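Local coordinates for protein PLP-Dependent L-Arginine Hydroxylase MppP (Streptomyces wadayamensis, PDB 6C9B) that uses pyridoxal phosphate to oxidise L-arginine, acting as an oxidase rather than an oxygenase and yielding 4-hydroxy-2-ketoarginine and 2-ketoarginine, at residues E169-L174 against Y200-V205; T183-D188 against A209-V214. One frame throughout, in Å; residues are numbered along the deposited sequence.

Contact 1 (E169-L174 against Y200-V205); sequences ERLRRL and YDHYAV
Leu171 of helix 168-181 packs against Tyr200, His202 and Val205, and its side chain can be followed outward atom by atom. Leu171 CB lies 3.5 Å from Tyr200 OH. With CG anti to the backbone N (chi1 -180°), Leu171 CG comes to 3.9 Å from Val205 CG1. Leu171 CD2 is 3.6 Å from Tyr200 OH, at the edge of the Tyr200 ring and near its plane, and 3.9 Å from His202 CD2. Its partner methyl, CD1, turns to Leu187 of strand 184-188. The contact thus joins helix 168-181 to the start of helix 202-209, with Leu171 and His202 both lying on strand 184-188 of the seven-stranded sheet, in a class I aminotransferase fold. Beside Leu171, Val205 brings CG1 to 3.5 Å from Arg172 CA, so that the valine meets helix backbone as well as side chain, and the aliphatic start of Arg172 runs past it before the guanidinium turns to a salt bridge with Glu168. The tyrosine hydroxyl, although pressed against leucine carbons, is satisfied by a hydrogen bond with Leu166 O. The His202 ring is fixed in turn: His202 ND1 donates to Tyr200 O at 2.8 Å, with the acceptor in the ring plane but the donor above the carbonyl plane, and CE1 lies over one face of the Tyr200 ring, offset to its rim. Asp201 N-caps helix 202-209, its OD1 accepting from Ala204 N at 3.1 Å.

Contact 2 (T183-D188 against A209-V214); sequences TVLALD and AGCRWV
Strand 184-188 and the 212-214 part of its neighbour run parallel, their axes approaching to 4.5 Å at an angle of 18°, with Leu185 beside Trp213 and Ala186 beside Val214. Leu185 is gripped through both its backbone polar atoms: N donates to Arg212 O at 2.9 Å, almost straight at 173°, and O accepts from Val214 N at 3.0 Å. Leu187 N then donates to Val214 O, continuing the alternation expected of a parallel ladder. At the opening end a water takes over, donating to Thr183 O and accepting from Arg212 N.

Among the side chains, Val184 and Arg212 make the intimate pair. Val184 CG2 stands over the centre of one guanidinium face, 3.4 Å from Arg212 CZ; the arginine chain bends at chi3 (67°), which brings the guanidinium under this methyl. The group's rotation is fixed by hydrogen bonds to Gly182 O through NH1 and Ile239 O through NH2. On the other face of the sheet, Leu185 CB lies 4.2 Å from Cys211 SG. Trp213 touches the strand through CB, 3.4 Å from Leu185 O, while its indole lies off by helix 202-209, where it meets Leu206 and Gln207.

The pairing closes a beta-alpha-beta unit whose connecting helix, 202-209, also receives Leu185 on Leu206; helix 168-181 lies against Leu185 with Leu174 and Ala175, the latter also meeting Cys211, and strand 152-156 flanks the far edge of 184-188.

From the N terminus the four segments come in the order 169-174, 183-188, 200-205 and 209-214, so the two contacts cross: each closes a loop that contains one segment of the other. Contact 1 closes the loop that leaves helix 168-181, passes through strand 184-188 and returns on helix 202-209; contact 2 closes the beta-alpha-beta crossover from that strand through the same helix to strand 212-218. Their centres lie about 10 Å apart, and they meet directly: Leu174 packs on Leu185, and Tyr203 on Trp213. Together they tie two successive helices to two adjacent parallel strands on one side of the seven-stranded sheet.

Contact 1 (E169-L174 against Y200-V205)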
loop_
_atom_site.group_PDB
_atom_site.type_symbol
_atom_site.label_atom_id
_atom_site.label_comp_id
_atom_site.label_asym_id
_atom_site.label_seq_id
_atom_site.Cartn_x
_atom_site.Cartn_y
_atom_site.Cartn_z
ATOM N N GLU B 169 9.853 27.545 16.164
ATOM C CA GLU B 169 11.106 27.781 16.867
ATOM C C GLU B 169 11.674 26.481 17.424
ATOM O O GLU B 169 12.895 26.307 17.469
ATOM C CB GLU B 169 10.893 28.826 17.971
ATOM C CG GLU B 169 9.829 28.454 19.026
ATOM C CD GLU B 169 8.374 28.902 18.718
ATOM O OE1 GLU B 169 8.011 29.204 17.545
ATOM O OE2 GLU B 169 7.576 28.931 19.690
ATOM N N ARG B 170 10.813 25.547 17.815
ATOM C CA ARG B 170 11.318 24.264 18.302
ATOM C C ARG B 170 11.721 23.352 17.155
ATOM O O ARG B 170 12.740 22.659 17.247
ATOM C CB ARG B 170 10.275 23.588 19.188
ATOM C CG ARG B 170 10.666 22.198 19.708
ATOM C CD ARG B 170 11.987 22.164 20.470
ATOM N NE ARG B 170 11.974 22.994 21.678
ATOM C CZ ARG B 170 13.069 23.362 22.346
ATOM N NH1 ARG B 170 14.271 22.978 21.943
ATOM N NH2 ARG B 170 12.961 24.114 23.425
ATOM N N LEU B 171 10.960 23.346 16.050
ATOM C CA LEU B 171 11.430 22.607 14.877
ATOM C C LEU B 171 12.805 23.095 14.475
ATOM O O LEU B 171 13.701 22.289 14.185
ATOM C CB LEU B 171 10.463 22.755 13.702
ATOM C CG LEU B 171 10.896 22.000 12.429
ATOM C CD1 LEU B 171 10.952 20.489 12.636
ATOM C CD2 LEU B 171 9.977 22.294 11.227
ATOM N N ARG B 172 12.998 24.410 14.478
ATOM C CA ARG B 172 14.291 24.964 14.081
ATOM C C ARG B 172 15.389 24.464 15.001
ATOM O O ARG B 172 16.442 24.001 14.542
ATOM C CB ARG B 172 14.235 26.501 14.084
ATOM C CG ARG B 172 15.583 27.156 13.786
ATOM C CD ARG B 172 15.447 28.682 13.697
ATOM N NE ARG B 172 14.510 29.037 12.633
ATOM C CZ ARG B 172 13.292 29.555 12.807
ATOM N NH1 ARG B 172 12.541 29.802 11.740
ATOM N NH2 ARG B 172 12.824 29.846 14.021
ATOM N N ARG B 173 15.158 24.536 16.314
ATOM C CA ARG B 173 16.180 24.092 17.254
ATOM C C ARG B 173 16.447 22.595 17.127
ATOM O O ARG B 173 17.602 22.151 17.172
ATOM C CB ARG B 173 15.774 24.442 18.683
ATOM C CG ARG B 173 16.823 24.051 19.711
ATOM C CD ARG B 173 18.126 24.868 19.533
ATOM N NE ARG B 173 19.266 24.220 20.177
ATOM C CZ ARG B 173 20.510 24.194 19.698
ATOM N NH1 ARG B 173 20.822 24.773 18.537
ATOM N NH2 ARG B 173 21.454 23.566 20.389
ATOM N N LEU B 174 15.396 21.799 16.966
ATOM C CA LEU B 174 15.575 20.356 16.823
ATOM C C LEU B 174 16.359 20.025 15.552
ATOM O O LEU B 174 17.236 19.157 15.556
ATOM C CB LEU B 174 14.198 19.696 16.808
ATOM C CG LEU B 174 14.122 18.179 16.810
ATOM C CD1 LEU B 174 14.803 17.589 18.034
ATOM C CD2 LEU B 174 12.650 17.768 16.806
ATOM N N TYR B 200 3.214 26.978 8.839
ATOM C CA TYR B 200 4.482 27.609 8.527
ATOM C C TYR B 200 5.317 26.638 7.699
ATOM O O TYR B 200 5.108 25.424 7.740
ATOM C CB TYR B 200 5.202 28.021 9.804
ATOM C CG TYR B 200 5.699 26.886 10.665
ATOM C CD1 TYR B 200 6.933 26.291 10.405
ATOM C CD2 TYR B 200 4.962 26.420 11.752
ATOM C CE1 TYR B 200 7.419 25.273 11.206
ATOM C CE2 TYR B 200 5.439 25.375 12.554
ATOM C CZ TYR B 200 6.667 24.811 12.250
ATOM O OH TYR B 200 7.198 23.814 13.018
ATOM N N ASP B 201 6.240 27.181 6.911
ATOM C CA ASP B 201 6.957 26.374 5.916
ATOM C C ASP B 201 8.002 25.505 6.617
ATOM O O ASP B 201 9.046 25.995 7.051
ATOM C CB ASP B 201 7.606 27.292 4.884
ATOM C CG ASP B 201 8.171 26.537 3.702
ATOM O OD1 ASP B 201 8.456 25.326 3.836
ATOM O OD2 ASP B 201 8.303 27.152 2.620
ATOM N N HIS B 202 7.713 24.207 6.756
ATOM C CA HIS B 202 8.625 23.283 7.443
ATOM C C HIS B 202 9.865 22.997 6.617
ATOM O O HIS B 202 10.953 22.777 7.167
ATOM C CB HIS B 202 7.919 21.948 7.730
ATOM C CG HIS B 202 6.889 22.017 8.817
ATOM N ND1 HIS B 202 6.011 23.071 8.949
ATOM C CD2 HIS B 202 6.574 21.137 9.799
ATOM C CE1 HIS B 202 5.229 22.858 9.992
ATOM N NE2 HIS B 202 5.548 21.693 10.527
ATOM N N TYR B 203 9.718 22.975 5.302
ATOM C CA TYR B 203 10.855 22.670 4.445
ATOM C C TYR B 203 11.882 23.789 4.476
ATOM O O TYR B 203 13.090 23.527 4.432
ATOM C CB TYR B 203 10.348 22.376 3.032
ATOM C CG TYR B 203 9.477 21.148 3.044
ATOM C CD1 TYR B 203 10.045 19.890 2.973
ATOM C CD2 TYR B 203 8.085 21.240 3.181
ATOM C CE1 TYR B 203 9.266 18.738 3.018
ATOM C CE2 TYR B 203 7.300 20.084 3.227
ATOM C CZ TYR B 203 7.919 18.837 3.147
ATOM O OH TYR B 203 7.203 17.678 3.194
ATOM N N ALA B 204 11.424 25.036 4.593
ATOM C CA ALA B 204 12.352 26.149 4.740
ATOM C C ALA B 204 13.177 25.998 6.005
ATOM O O ALA B 204 14.397 26.192 5.987
ATOM C CB ALA B 204 11.572 27.461 4.742
ATOM N N VAL B 205 12.526 25.621 7.107
ATOM C CA VAL B 205 13.237 25.397 8.366
ATOM C C VAL B 205 14.248 24.272 8.203
ATOM O O VAL B 205 15.423 24.405 8.568
ATOM C CB VAL B 205 12.243 25.096 9.503
ATOM C CG1 VAL B 205 12.995 24.786 10.796
ATOM C CG2 VAL B 205 11.289 26.283 9.707
#

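Contact 2 (T183-D188 against A209-V214)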
loop_
_atom_site.group_PDB
_atom_site.type_symbol
_atom_site.label_atom_id
_atom_site.label_comp_id
_atom_site.label_asym_id
_atom_site.label_seq_id
_atom_site.Cartn_x
_atom_site.Cartn_y
_atom_site.Cartn_z
ATOM N N THR B 183 22.202 13.427 12.981
ATOM C CA THR B 183 21.001 12.637 13.188
ATOM C C THR B 183 19.975 12.931 12.084
ATOM O O THR B 183 19.871 14.064 11.616
ATOM C CB THR B 183 20.402 13.002 14.553
ATOM O OG1 THR B 183 21.444 13.126 15.523
ATOM C CG2 THR B 183 19.417 11.963 15.038
ATOM N N VAL B 184 19.192 11.919 11.712
ATOM C CA VAL B 184 18.059 12.127 10.807
ATOM C C VAL B 184 16.889 12.701 11.600
ATOM O O VAL B 184 16.504 12.145 12.631
ATOM C CB VAL B 184 17.631 10.811 10.129
ATOM C CG1 VAL B 184 16.422 11.049 9.255
ATOM C CG2 VAL B 184 18.759 10.218 9.282
ATOM N N LEU B 185 16.305 13.793 11.117
ATOM C CA LEU B 185 15.047 14.303 11.668
ATOM C C LEU B 185 13.918 13.864 10.740
ATOM O O LEU B 185 13.920 14.217 9.560
ATOM C CB LEU B 185 15.074 15.826 11.808
ATOM C CG LEU B 185 13.799 16.484 12.376
ATOM C CD1 LEU B 185 13.376 15.855 13.659
ATOM C CD2 LEU B 185 14.077 17.953 12.571
ATOM N N ALA B 186 12.966 13.098 11.271
ATOM C CA ALA B 186 11.845 12.582 10.496
ATOM C C ALA B 186 10.564 13.140 11.066
ATOM O O ALA B 186 10.382 13.132 12.282
ATOM C CB ALA B 186 11.786 11.063 10.536
ATOM N N LEU B 187 9.669 13.596 10.189
ATOM C CA LEU B 187 8.406 14.165 10.602
ATOM C C LEU B 187 7.274 13.417 9.925
ATOM O O LEU B 187 7.365 13.098 8.736
ATOM C CB LEU B 187 8.282 15.644 10.223
ATOM C CG LEU B 187 9.370 16.593 10.685
ATOM C CD1 LEU B 187 9.000 17.979 10.205
ATOM C CD2 LEU B 187 9.501 16.527 12.175
ATOM N N ASP B 188 6.210 13.141 10.688
ATOM C CA ASP B 188 4.954 12.612 10.147
ATOM C C ASP B 188 3.912 13.713 10.306
ATOM O O ASP B 188 3.547 14.075 11.431
ATOM C CB ASP B 188 4.539 11.335 10.874
ATOM C CG ASP B 188 3.185 10.811 10.433
ATOM O OD1 ASP B 188 2.341 11.598 9.925
ATOM O OD2 ASP B 188 2.945 9.603 10.623
ATOM N N ALA B 209 18.429 24.662 8.284
ATOM C CA ALA B 209 19.221 24.030 9.341
ATOM C C ALA B 209 20.235 23.064 8.759
ATOM O O ALA B 209 21.303 22.859 9.346
ATOM C CB ALA B 209 18.298 23.297 10.330
ATOM N N GLY B 210 19.922 22.460 7.614
ATOM C CA GLY B 210 20.889 21.607 6.951
ATOM C C GLY B 210 21.089 20.254 7.579
ATOM O O GLY B 210 22.153 19.653 7.411
ATOM N N CYS B 211 20.115 19.768 8.330
ATOM C CA CYS B 211 20.159 18.398 8.809
ATOM C C CYS B 211 19.679 17.431 7.724
ATOM O O CYS B 211 19.114 17.824 6.696
ATOM C CB CYS B 211 19.300 18.258 10.058
ATOM S SG CYS B 211 17.514 18.582 9.762
ATOM N N ARG B 212 19.980 16.160 7.936
ATOM C CA ARG B 212 19.349 15.102 7.159
ATOM C C ARG B 212 17.916 15.002 7.618
ATOM O O ARG B 212 17.662 15.002 8.824
ATOM C CB ARG B 212 20.048 13.768 7.386
ATOM C CG ARG B 212 21.531 13.783 7.042
ATOM C CD ARG B 212 22.244 12.640 7.770
ATOM N NE ARG B 212 21.824 11.329 7.273
ATOM C CZ ARG B 212 21.918 10.204 7.977
ATOM N NH1 ARG B 212 22.409 10.216 9.209
ATOM N NH2 ARG B 212 21.509 9.062 7.466
ATOM N N TRP B 213 16.975 14.926 6.673
ATOM C CA TRP B 213 15.578 14.933 7.071
ATOM C C TRP B 213 14.704 14.135 6.117
ATOM O O TRP B 213 15.014 13.929 4.944
ATOM C CB TRP B 213 15.008 16.370 7.189
ATOM C CG TRP B 213 15.146 17.230 5.962
ATOM C CD1 TRP B 213 16.130 18.167 5.722
ATOM C CD2 TRP B 213 14.287 17.261 4.798
ATOM N NE1 TRP B 213 15.947 18.751 4.502
ATOM C CE2 TRP B 213 14.833 18.218 3.907
ATOM C CE3 TRP B 213 13.136 16.559 4.413
ATOM C CZ2 TRP B 213 14.258 18.509 2.664
ATOM C CZ3 TRP B 213 12.572 16.840 3.165
ATOM C CH2 TRP B 213 13.133 17.811 2.311
ATOM N N VAL B 214 13.575 13.706 6.662
ATOM C CA VAL B 214 12.521 13.041 5.906
ATOM C C VAL B 214 11.213 13.568 6.449
ATOM O O VAL B 214 11.065 13.715 7.660
ATOM C CB VAL B 214 12.577 11.507 6.066
ATOM C CG1 VAL B 214 11.335 10.855 5.432
ATOM C CG2 VAL B 214 13.806 10.959 5.443
HETATM O O HOH W 1 21.682 15.656 10.224
#